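Local coordinates for prolyl-tRNA synthetase (Naegleria fowleri, PDB 6UYH), which probably catalyses the ATP-dependent attachment of proline to its cognate tRNA, as a class II aminoacyl-tRNA synthetase, at residues V355-E360 with A396-I401; V419-P424 with E489-F494; P439-K444 with A499-N504. All coordinates share one frame; numbering follows the deposited sequence.

Contact 1 of 3, residues V355-E360 with A396-I401. With EDO (1,2-ethanediol), chain Q; EDO (1,2-ethanediol), chain B.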
loop_
_atom_site.group_PDB
_atom_site.type_symbol
_atom_site.label_atom_id
_atom_site.label_comp_id
_atom_site.label_asym_id
_atom_site.label_seq_id
_atom_site.Cartn_x
_atom_site.Cartn_y
_atom_site.Cartn_z
ATOM N N VAL A 355 -16.857 17.469 6.290
ATOM C CA VAL A 355 -17.682 16.481 6.999
ATOM C C VAL A 355 -19.121 16.551 6.489
ATOM O O VAL A 355 -19.729 17.640 6.483
ATOM C CB VAL A 355 -17.617 16.720 8.516
ATOM C CG1 VAL A 355 -18.576 15.794 9.230
ATOM C CG2 VAL A 355 -16.182 16.490 9.018
ATOM N N PRO A 356 -19.713 15.440 6.044
ATOM C CA PRO A 356 -21.027 15.536 5.381
ATOM C C PRO A 356 -22.193 15.855 6.311
ATOM O O PRO A 356 -23.159 16.486 5.861
ATOM C CB PRO A 356 -21.189 14.159 4.711
ATOM C CG PRO A 356 -20.137 13.279 5.312
ATOM C CD PRO A 356 -19.022 14.177 5.744
ATOM N N LEU A 357 -22.156 15.462 7.583
ATOM C CA LEU A 357 -23.314 15.680 8.440
ATOM C C LEU A 357 -22.872 16.208 9.795
ATOM O O LEU A 357 -21.929 15.683 10.394
ATOM C CB LEU A 357 -24.120 14.392 8.615
ATOM C CG LEU A 357 -25.400 14.469 9.449
ATOM C CD1 LEU A 357 -26.451 15.395 8.802
ATOM C CD2 LEU A 357 -25.961 13.077 9.666
ATOM N N ARG A 358 -23.552 17.247 10.268
ATOM C CA ARG A 358 -23.319 17.814 11.588
ATOM C C ARG A 358 -24.568 17.645 12.442
ATOM O O ARG A 358 -25.687 17.881 11.975
ATOM C CB ARG A 358 -22.946 19.297 11.483
ATOM C CG ARG A 358 -22.865 20.037 12.804
ATOM C CD ARG A 358 -22.358 21.460 12.599
ATOM N NE ARG A 358 -23.391 22.392 12.147
ATOM C CZ ARG A 358 -23.300 23.161 11.065
ATOM N NH1 ARG A 358 -22.218 23.123 10.299
ATOM N NH2 ARG A 358 -24.298 23.979 10.751
ATOM N N ILE A 359 -24.374 17.217 13.687
ATOM C CA ILE A 359 -25.441 17.150 14.681
ATOM C C ILE A 359 -25.159 18.230 15.714
ATOM O O ILE A 359 -24.080 18.250 16.320
ATOM C CB ILE A 359 -25.534 15.761 15.332
ATOM C CG1 ILE A 359 -25.934 14.721 14.281
ATOM C CG2 ILE A 359 -26.521 15.770 16.515
ATOM C CD1 ILE A 359 -26.062 13.312 14.803
ATOM N N GLU A 360 -26.113 19.147 15.889
ATOM C CA GLU A 360 -26.035 20.200 16.895
ATOM C C GLU A 360 -26.992 19.844 18.024
ATOM O O GLU A 360 -28.190 19.662 17.785
ATOM C CB GLU A 360 -26.398 21.564 16.303
ATOM C CG GLU A 360 -25.606 21.965 15.063
ATOM C CD GLU A 360 -26.196 23.189 14.376
ATOM O OE1 GLU A 360 -27.131 23.799 14.942
ATOM O OE2 GLU A 360 -25.731 23.540 13.271
ATOM N N ALA A 396 -29.247 6.364 6.843
ATOM C CA ALA A 396 -30.199 6.739 5.804
ATOM C C ALA A 396 -30.018 8.197 5.396
ATOM O O ALA A 396 -30.175 8.544 4.219
ATOM C CB ALA A 396 -31.629 6.482 6.293
ATOM N N VAL A 397 -29.703 9.065 6.361
ATOM C CA VAL A 397 -29.398 10.457 6.043
ATOM C C VAL A 397 -28.135 10.543 5.195
ATOM O O VAL A 397 -28.066 11.311 4.229
ATOM C CB VAL A 397 -29.269 11.278 7.338
ATOM C CG1 VAL A 397 -28.756 12.670 7.038
ATOM C CG2 VAL A 397 -30.615 11.339 8.059
ATOM N N LEU A 398 -27.125 9.742 5.531
ATOM C CA LEU A 398 -25.877 9.769 4.777
ATOM C C LEU A 398 -26.061 9.240 3.365
ATOM O O LEU A 398 -25.431 9.744 2.431
ATOM C CB LEU A 398 -24.810 8.964 5.521
ATOM C CG LEU A 398 -24.364 9.545 6.863
ATOM C CD1 LEU A 398 -23.451 8.572 7.584
ATOM C CD2 LEU A 398 -23.662 10.879 6.664
ATOM N N ASP A 399 -26.918 8.233 3.187
ATOM C CA ASP A 399 -27.199 7.739 1.841
ATOM C C ASP A 399 -27.965 8.775 1.030
ATOM O O ASP A 399 -27.744 8.915 -0.184
ATOM C CB ASP A 399 -27.973 6.426 1.916
ATOM C CG ASP A 399 -27.127 5.291 2.466
ATOM O OD1 ASP A 399 -25.899 5.310 2.246
ATOM O OD2 ASP A 399 -27.686 4.384 3.115
ATOM N N LYS A 400 -28.870 9.512 1.680
ATOM C CA LYS A 400 -29.589 10.582 0.995
ATOM C C LYS A 400 -28.626 11.659 0.509
ATOM O O LYS A 400 -28.768 12.170 -0.607
ATOM C CB LYS A 400 -30.647 11.175 1.932
ATOM C CG LYS A 400 -31.699 12.030 1.259
ATOM C CD LYS A 400 -32.669 12.634 2.279
ATOM C CE LYS A 400 -34.046 12.862 1.657
ATOM N NZ LYS A 400 -34.574 14.248 1.860
ATOM N N ILE A 401 -27.635 12.013 1.334
ATOM C CA ILE A 401 -26.623 12.981 0.918
ATOM C C ILE A 401 -25.841 12.445 -0.275
ATOM O O ILE A 401 -25.624 13.150 -1.268
ATOM C CB ILE A 401 -25.695 13.326 2.096
ATOM C CG1 ILE A 401 -26.443 14.159 3.140
ATOM C CG2 ILE A 401 -24.456 14.069 1.616
ATOM C CD1 ILE A 401 -25.629 14.409 4.409
HETATM C C1 EDO Q . -22.896 5.664 4.054
HETATM O O1 EDO Q . -23.457 4.763 3.092
HETATM C C2 EDO Q . -23.665 5.516 5.362
HETATM O O2 EDO Q . -23.789 4.128 5.686
HETATM C C1 EDO B . -33.594 15.323 5.447
HETATM O O1 EDO B . -34.948 15.358 4.982
HETATM C C2 EDO B . -32.838 16.530 4.900
HETATM O O2 EDO B . -32.866 16.462 3.471
#

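Contact 2 of 3, residues V419-P424 with E489-F494. With EDO (1,2-ethanediol), chain C.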
loop_
_atom_site.group_PDB
_atom_site.type_symbol
_atom_site.label_atom_id
_atom_site.label_comp_id
_atom_site.label_asym_id
_atom_site.label_seq_id
_atom_site.Cartn_x
_atom_site.Cartn_y
_atom_site.Cartn_z
ATOM N N VAL A 419 -25.635 17.728 -28.585
ATOM C CA VAL A 419 -25.507 17.148 -29.922
ATOM C C VAL A 419 -25.160 18.262 -30.904
ATOM O O VAL A 419 -25.933 19.212 -31.084
ATOM C CB VAL A 419 -26.804 16.446 -30.338
ATOM C CG1 VAL A 419 -26.684 15.904 -31.765
ATOM C CG2 VAL A 419 -27.149 15.337 -29.369
ATOM N N THR A 420 -24.007 18.147 -31.557
ATOM C CA THR A 420 -23.533 19.183 -32.474
ATOM C C THR A 420 -23.321 18.543 -33.844
ATOM O O THR A 420 -22.293 17.904 -34.094
ATOM C CB THR A 420 -22.262 19.857 -31.937
ATOM O OG1 THR A 420 -21.218 18.896 -31.749
ATOM C CG2 THR A 420 -22.545 20.526 -30.598
ATOM N N ARG A 421 -24.300 18.720 -34.736
ATOM C CA ARG A 421 -24.251 18.074 -36.040
ATOM C C ARG A 421 -23.340 18.783 -37.035
ATOM O O ARG A 421 -22.946 18.164 -38.031
ATOM C CB ARG A 421 -25.666 17.975 -36.621
ATOM C CG ARG A 421 -26.583 17.034 -35.837
ATOM C CD ARG A 421 -28.024 17.272 -36.260
ATOM N NE ARG A 421 -28.995 16.448 -35.547
ATOM C CZ ARG A 421 -29.501 16.746 -34.355
ATOM N NH1 ARG A 421 -29.103 17.837 -33.712
ATOM N NH2 ARG A 421 -30.399 15.946 -33.799
ATOM N N THR A 422 -23.012 20.055 -36.804
ATOM C CA THR A 422 -22.228 20.860 -37.734
ATOM C C THR A 422 -21.139 21.608 -36.978
ATOM O O THR A 422 -21.199 21.771 -35.754
ATOM C CB THR A 422 -23.096 21.876 -38.499
ATOM O OG1 THR A 422 -23.644 22.826 -37.578
ATOM C CG2 THR A 422 -24.212 21.177 -39.253
ATOM N N TRP A 423 -20.137 22.074 -37.724
ATOM C CA TRP A 423 -19.013 22.761 -37.090
ATOM C C TRP A 423 -19.419 24.021 -36.340
ATOM O O TRP A 423 -18.947 24.211 -35.203
ATOM C CB TRP A 423 -17.929 23.082 -38.123
ATOM C CG TRP A 423 -16.749 23.639 -37.435
ATOM C CD1 TRP A 423 -16.426 24.961 -37.275
ATOM C CD2 TRP A 423 -15.754 22.890 -36.729
ATOM N NE1 TRP A 423 -15.272 25.074 -36.528
ATOM C CE2 TRP A 423 -14.840 23.815 -36.186
ATOM C CE3 TRP A 423 -15.539 21.525 -36.520
ATOM C CZ2 TRP A 423 -13.726 23.416 -35.448
ATOM C CZ3 TRP A 423 -14.433 21.129 -35.787
ATOM C CH2 TRP A 423 -13.537 22.073 -35.264
ATOM N N PRO A 424 -20.240 24.928 -36.895
ATOM C CA PRO A 424 -20.610 26.123 -36.114
ATOM C C PRO A 424 -21.283 25.785 -34.798
ATOM O O PRO A 424 -21.048 26.466 -33.794
ATOM C CB PRO A 424 -21.552 26.886 -37.060
ATOM C CG PRO A 424 -21.168 26.422 -38.427
ATOM C CD PRO A 424 -20.791 24.980 -38.265
ATOM N N GLU A 489 -28.433 10.157 -40.354
ATOM C CA GLU A 489 -28.792 10.302 -41.758
ATOM C C GLU A 489 -28.452 11.700 -42.262
ATOM O O GLU A 489 -28.818 12.702 -41.643
ATOM C CB GLU A 489 -30.285 10.007 -41.937
ATOM C CG GLU A 489 -30.810 10.217 -43.338
ATOM C CD GLU A 489 -32.302 9.900 -43.462
ATOM O OE1 GLU A 489 -32.893 9.392 -42.483
ATOM O OE2 GLU A 489 -32.880 10.159 -44.544
ATOM N N GLY A 490 -27.721 11.760 -43.376
ATOM C CA GLY A 490 -27.414 13.017 -44.035
ATOM C C GLY A 490 -26.344 13.865 -43.380
ATOM O O GLY A 490 -26.094 14.981 -43.852
ATOM N N LEU A 491 -25.710 13.394 -42.309
ATOM C CA LEU A 491 -24.688 14.181 -41.630
ATOM C C LEU A 491 -23.330 13.978 -42.289
ATOM O O LEU A 491 -23.012 12.883 -42.754
ATOM C CB LEU A 491 -24.610 13.803 -40.150
ATOM C CG LEU A 491 -25.924 14.083 -39.420
ATOM C CD1 LEU A 491 -25.725 13.864 -37.927
ATOM C CD2 LEU A 491 -26.430 15.503 -39.724
ATOM N N GLU A 492 -22.539 15.045 -42.337
ATOM C CA GLU A 492 -21.252 15.032 -43.017
ATOM C C GLU A 492 -20.104 14.851 -42.026
ATOM O O GLU A 492 -20.177 15.268 -40.867
ATOM C CB GLU A 492 -21.051 16.322 -43.815
ATOM N N ASN A 493 -19.043 14.202 -42.498
ATOM C CA ASN A 493 -17.796 14.139 -41.741
ATOM C C ASN A 493 -17.312 15.555 -41.412
ATOM O O ASN A 493 -17.374 16.457 -42.251
ATOM C CB ASN A 493 -16.753 13.388 -42.576
ATOM C CG ASN A 493 -15.631 12.825 -41.765
ATOM O OD1 ASN A 493 -14.964 13.536 -41.015
ATOM N ND2 ASN A 493 -15.396 11.523 -41.919
ATOM N N PHE A 494 -16.849 15.754 -40.172
ATOM C CA PHE A 494 -16.298 17.048 -39.772
ATOM C C PHE A 494 -14.992 17.375 -40.483
ATOM O O PHE A 494 -14.603 18.546 -40.530
ATOM C CB PHE A 494 -16.047 17.097 -38.261
ATOM C CG PHE A 494 -17.223 17.578 -37.454
ATOM C CD1 PHE A 494 -18.524 17.354 -37.878
ATOM C CD2 PHE A 494 -17.022 18.259 -36.257
ATOM C CE1 PHE A 494 -19.604 17.796 -37.121
ATOM C CE2 PHE A 494 -18.098 18.705 -35.506
ATOM C CZ PHE A 494 -19.385 18.470 -35.938
HETATM C C1 EDO C . -31.253 18.264 -30.308
HETATM O O1 EDO C . -30.375 18.873 -31.257
HETATM C C2 EDO C . -30.870 16.803 -30.136
HETATM O O2 EDO C . -31.365 16.055 -31.251
#

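Contact 3 of 3, residues P439-K444 with A499-N504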
loop_
_atom_site.group_PDB
_atom_site.type_symbol
_atom_site.label_atom_id
_atom_site.label_comp_id
_atom_site.label_asym_id
_atom_site.label_seq_id
_atom_site.Cartn_x
_atom_site.Cartn_y
_atom_site.Cartn_z
ATOM N N PRO A 439 -21.122 13.580 -35.206
ATOM C CA PRO A 439 -21.048 12.456 -36.143
ATOM C C PRO A 439 -19.592 12.086 -36.349
ATOM O O PRO A 439 -18.726 12.955 -36.458
ATOM C CB PRO A 439 -21.677 13.006 -37.434
ATOM C CG PRO A 439 -22.075 14.393 -37.160
ATOM C CD PRO A 439 -21.536 14.838 -35.851
ATOM N N TRP A 440 -19.315 10.788 -36.380
ATOM C CA TRP A 440 -17.935 10.340 -36.321
ATOM C C TRP A 440 -17.713 9.188 -37.285
ATOM O O TRP A 440 -18.536 8.276 -37.356
ATOM C CB TRP A 440 -17.589 9.916 -34.889
ATOM C CG TRP A 440 -16.192 9.431 -34.707
ATOM C CD1 TRP A 440 -15.807 8.191 -34.296
ATOM C CD2 TRP A 440 -14.985 10.168 -34.941
ATOM N NE1 TRP A 440 -14.436 8.111 -34.253
ATOM C CE2 TRP A 440 -13.908 9.313 -34.634
ATOM C CE3 TRP A 440 -14.711 11.469 -35.362
ATOM C CZ2 TRP A 440 -12.574 9.714 -34.752
ATOM C CZ3 TRP A 440 -13.383 11.865 -35.485
ATOM C CH2 TRP A 440 -12.337 10.992 -35.179
ATOM N N HIS A 441 -16.622 9.251 -38.046
ATOM C CA HIS A 441 -16.057 8.076 -38.698
ATOM C C HIS A 441 -14.603 8.002 -38.275
ATOM O O HIS A 441 -13.854 8.965 -38.465
ATOM C CB HIS A 441 -16.179 8.137 -40.224
ATOM C CG HIS A 441 -15.785 6.862 -40.898
ATOM N ND1 HIS A 441 -16.647 6.147 -41.703
ATOM C CD2 HIS A 441 -14.625 6.159 -40.873
ATOM C CE1 HIS A 441 -16.034 5.065 -42.150
ATOM N NE2 HIS A 441 -14.807 5.046 -41.656
ATOM N N GLU A 442 -14.204 6.865 -37.709
ATOM C CA GLU A 442 -12.889 6.747 -37.085
ATOM C C GLU A 442 -11.772 7.090 -38.061
ATOM O O GLU A 442 -11.729 6.586 -39.191
ATOM C CB GLU A 442 -12.694 5.329 -36.544
ATOM C CG GLU A 442 -11.281 5.062 -36.025
ATOM C CD GLU A 442 -10.887 5.989 -34.874
ATOM O OE1 GLU A 442 -11.705 6.183 -33.951
ATOM O OE2 GLU A 442 -9.760 6.527 -34.907
ATOM N N SER A 443 -10.860 7.955 -37.610
ATOM C CA SER A 443 -9.745 8.433 -38.413
ATOM C C SER A 443 -8.804 9.260 -37.547
ATOM O O SER A 443 -9.236 10.243 -36.939
ATOM C CB SER A 443 -10.252 9.273 -39.584
ATOM O OG SER A 443 -9.212 10.025 -40.175
ATOM N N LYS A 444 -7.524 8.878 -37.479
ATOM C CA LYS A 444 -6.556 9.714 -36.769
ATOM C C LYS A 444 -6.471 11.104 -37.389
ATOM O O LYS A 444 -6.371 12.111 -36.675
ATOM C CB LYS A 444 -5.176 9.047 -36.771
ATOM C CG LYS A 444 -5.077 7.800 -35.910
ATOM C CD LYS A 444 -3.694 7.166 -36.021
ATOM C CE LYS A 444 -3.532 6.010 -35.045
ATOM N NZ LYS A 444 -2.215 5.324 -35.196
ATOM N N ALA A 499 -14.760 13.537 -46.458
ATOM C CA ALA A 499 -16.200 13.526 -46.682
ATOM C C ALA A 499 -16.671 12.172 -47.210
ATOM O O ALA A 499 -17.826 11.788 -46.989
ATOM C CB ALA A 499 -16.586 14.655 -47.637
ATOM N N HIS A 500 -15.788 11.430 -47.892
ATOM C CA HIS A 500 -16.118 10.112 -48.432
ATOM C C HIS A 500 -16.152 9.021 -47.372
ATOM O O HIS A 500 -16.498 7.881 -47.700
ATOM C CB HIS A 500 -15.119 9.714 -49.529
ATOM C CG HIS A 500 -13.693 9.673 -49.063
ATOM N ND1 HIS A 500 -12.927 10.812 -48.910
ATOM C CD2 HIS A 500 -12.897 8.635 -48.711
ATOM C CE1 HIS A 500 -11.724 10.476 -48.479
ATOM N NE2 HIS A 500 -11.677 9.161 -48.355
ATOM N N LYS A 501 -15.790 9.323 -46.121
ATOM C CA LYS A 501 -15.883 8.352 -45.031
ATOM C C LYS A 501 -17.120 8.722 -44.218
ATOM O O LYS A 501 -17.094 9.658 -43.415
ATOM C CB LYS A 501 -14.611 8.345 -44.189
ATOM C CG LYS A 501 -13.389 7.928 -44.985
ATOM C CD LYS A 501 -12.196 7.688 -44.081
ATOM C CE LYS A 501 -11.046 7.069 -44.858
ATOM N NZ LYS A 501 -9.848 6.894 -43.995
ATOM N N LYS A 502 -18.202 7.987 -44.443
ATOM C CA LYS A 502 -19.511 8.381 -43.937
ATOM C C LYS A 502 -19.562 8.185 -42.430
ATOM O O LYS A 502 -19.129 7.136 -41.933
ATOM C CB LYS A 502 -20.588 7.545 -44.622
ATOM C CG LYS A 502 -22.023 7.869 -44.245
ATOM C CD LYS A 502 -22.973 6.933 -45.040
ATOM C CE LYS A 502 -24.413 7.415 -45.016
ATOM N NZ LYS A 502 -24.963 7.455 -43.630
ATOM N N PRO A 503 -20.069 9.150 -41.669
ATOM C CA PRO A 503 -20.209 8.934 -40.221
ATOM C C PRO A 503 -21.072 7.708 -39.930
ATOM O O PRO A 503 -22.110 7.494 -40.564
ATOM C CB PRO A 503 -20.870 10.230 -39.736
ATOM C CG PRO A 503 -20.418 11.273 -40.740
ATOM C CD PRO A 503 -20.412 10.530 -42.069
ATOM N N ASN A 504 -20.617 6.872 -38.980
ATOM C CA ASN A 504 -21.361 5.668 -38.627
ATOM C C ASN A 504 -21.507 5.470 -37.126
ATOM O O ASN A 504 -21.924 4.389 -36.694
ATOM C CB ASN A 504 -20.744 4.408 -39.272
ATOM C CG ASN A 504 -19.287 4.176 -38.901
ATOM O OD1 ASN A 504 -18.720 4.841 -38.029
ATOM N ND2 ASN A 504 -18.672 3.200 -39.577
HETATM O O HOH W 1 -16.066 4.629 -37.349
HETATM O O HOH W 2 -10.818 5.496 -41.383
#

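Contact 1 of 3, residues V355-E360 with A396-I401
Leu357 and Val397 bring together a strand and a helix of the anticodon-binding region, an alpha/beta fold in which strand 357-361 is the middle one of a five-stranded mixed sheet and helix 391-415 packs by its N-terminal start. The axes of strand 357-360 and helix 396-401 are 138° apart, and no hydrogen bond joins the two segments; the contact is apolar.

Leu357 can be followed outward from its backbone. Its CB lies 4.0 Å from CD2 of Leu398, with CD1 of Ile401 a looser 4.5 Å from the same CB. With CG anti to the backbone N (chi1 -178°), the branch is carried on to Val397, whose CG1 sits 3.9 Å from Leu357 CD2 and almost as near to CD1, so that one valine methyl rests against both tips of the leucine fork. The two side chains cross at about a right angle. Trp382 of strand 381-385 touches both of them.

Leu398 reaches the strand through CD2, while its CB and CD1 lie beside an ethanediol molecule, probably from the crystallisation liquor. The same ethanediol gives a hydrogen bond from O1 to Asp399 OD1 at 2.6 Å, and Arg294 forms a salt bridge to that carboxylate oxygen.

Just ahead of the strand, Pro356 adds its ring loosely, CG lying 4.5 Å from CD2 of Leu398. Ile401 approaches this residue more closely at its backbone: the extended CG1-CD1 arm ends with CD1 3.5 Å from the carbonyl O of Pro356.

Contact 2 of 3, residues V419-P424 with E489-F494
Phe494 pushes its ring against the backbone of residues 420-422 and the indole of Trp423. Its CE1 lies 3.5 Å from the carbonyl O of Arg421, which sits at the ring edge near the ring plane. CZ comes equally near to Thr420 O, this time obliquely, and also touches the carbonyl carbon of Thr422. The opposite flank of the ring meets the tryptophan: Phe494 CD2 is 3.6 Å from Trp423 CE3, at the edge of the indole. The planes are inclined at 67° and the six-membered ring centroids lie 5.8 Å apart, an oblique aromatic pair. Trp423 places its indole there with CG anti to the backbone N (chi1 -174°), and its NE1 is hydrogen-bonded to Glu457.

Nearer the surface, Leu491 sets its two methyls against the aliphatic part of Arg421, the side chains crossing at a slant, with CD1 lying 3.9 Å from Arg421 CG and CD2 about as close to CB. Beyond this point the arginine chain runs extended from CG to NE, carrying the guanidinium past the leucine to an ethanediol, probably from the crystallisation liquor. NH1 and NH2 each donate to one of its hydroxyls, and the shorter bond runs 2.7 Å from Arg421 NH2 to O2. Val419 CG1 lies over one guanidinium face, offset toward the rim.

No hydrogen bond links the two segments. Ile438 of strand 435-440 also touches Phe494, so the aromatic ring fills the corner between that strand and the N-terminus of helix 423-431, where Thr422 holds the N-cap position in the C-terminal domain of this prolyl-tRNA synthetase.

Contact 3 of 3, residues P439-K444 with A499-N504
His441 ND1 donates to the carbonyl O of Lys502 over 2.7 Å, at an N-H...O angle of 165°. Within the C-terminal domain of the synthetase, this bond joins the end of strand 435-440 to the loop that leads into its antiparallel neighbour, strand 505-512. The acceptor lies almost in the imidazole plane, whereas the donor stands 44° out of the plane of the Lys502 carbonyl.

One face of the same imidazole is overlaid by Lys501: its CB sits 3.8 Å from the ring centroid, nearly along the ring normal, a CH-pi contact above the ring centre. The histidine reaches this place with CG anti to its own backbone N (chi1 -172°). Ring rotation is thus restrained by a bond at the edge and a methylene on the face.

A backbone bond follows, Asn504 N to Trp440 O at 3.0 Å, and CA of Pro503 adds a CA-H...O contact to that oxygen. Beside it the two prolines pack, Pro439 CB lying 3.7 Å from Pro503 CB.

Two waters extend the join. One bridges Glu442 O to the NZ of Lys501, whose chain runs extended beyond CG. The other lies off the histidine face opposite Lys501; it accepts from Glu442 N and donates to Asn504 OD1 at 2.7 Å.

Overall arrangement
Contact 1 belongs to the anticodon-binding region and closes along the chain before the other two open; its centre lies about 46 Å from that of contact 2 and 49 Å from that of contact 3. Helix 391-415 leads from it toward the C-terminal domain. There contacts 2 and 3, with centres about 11 Å apart, alternate in sequence: helix 423-431 is followed by strand 435-440, and one long loop between strands 474-479 and 505-512 supplies the second segment of both. They touch directly, with Asn493 ND2 2.9 Å from Lys501 O. That loop is therefore held against successive parts of the C-terminal domain, well apart from the anticodon-binding sheet.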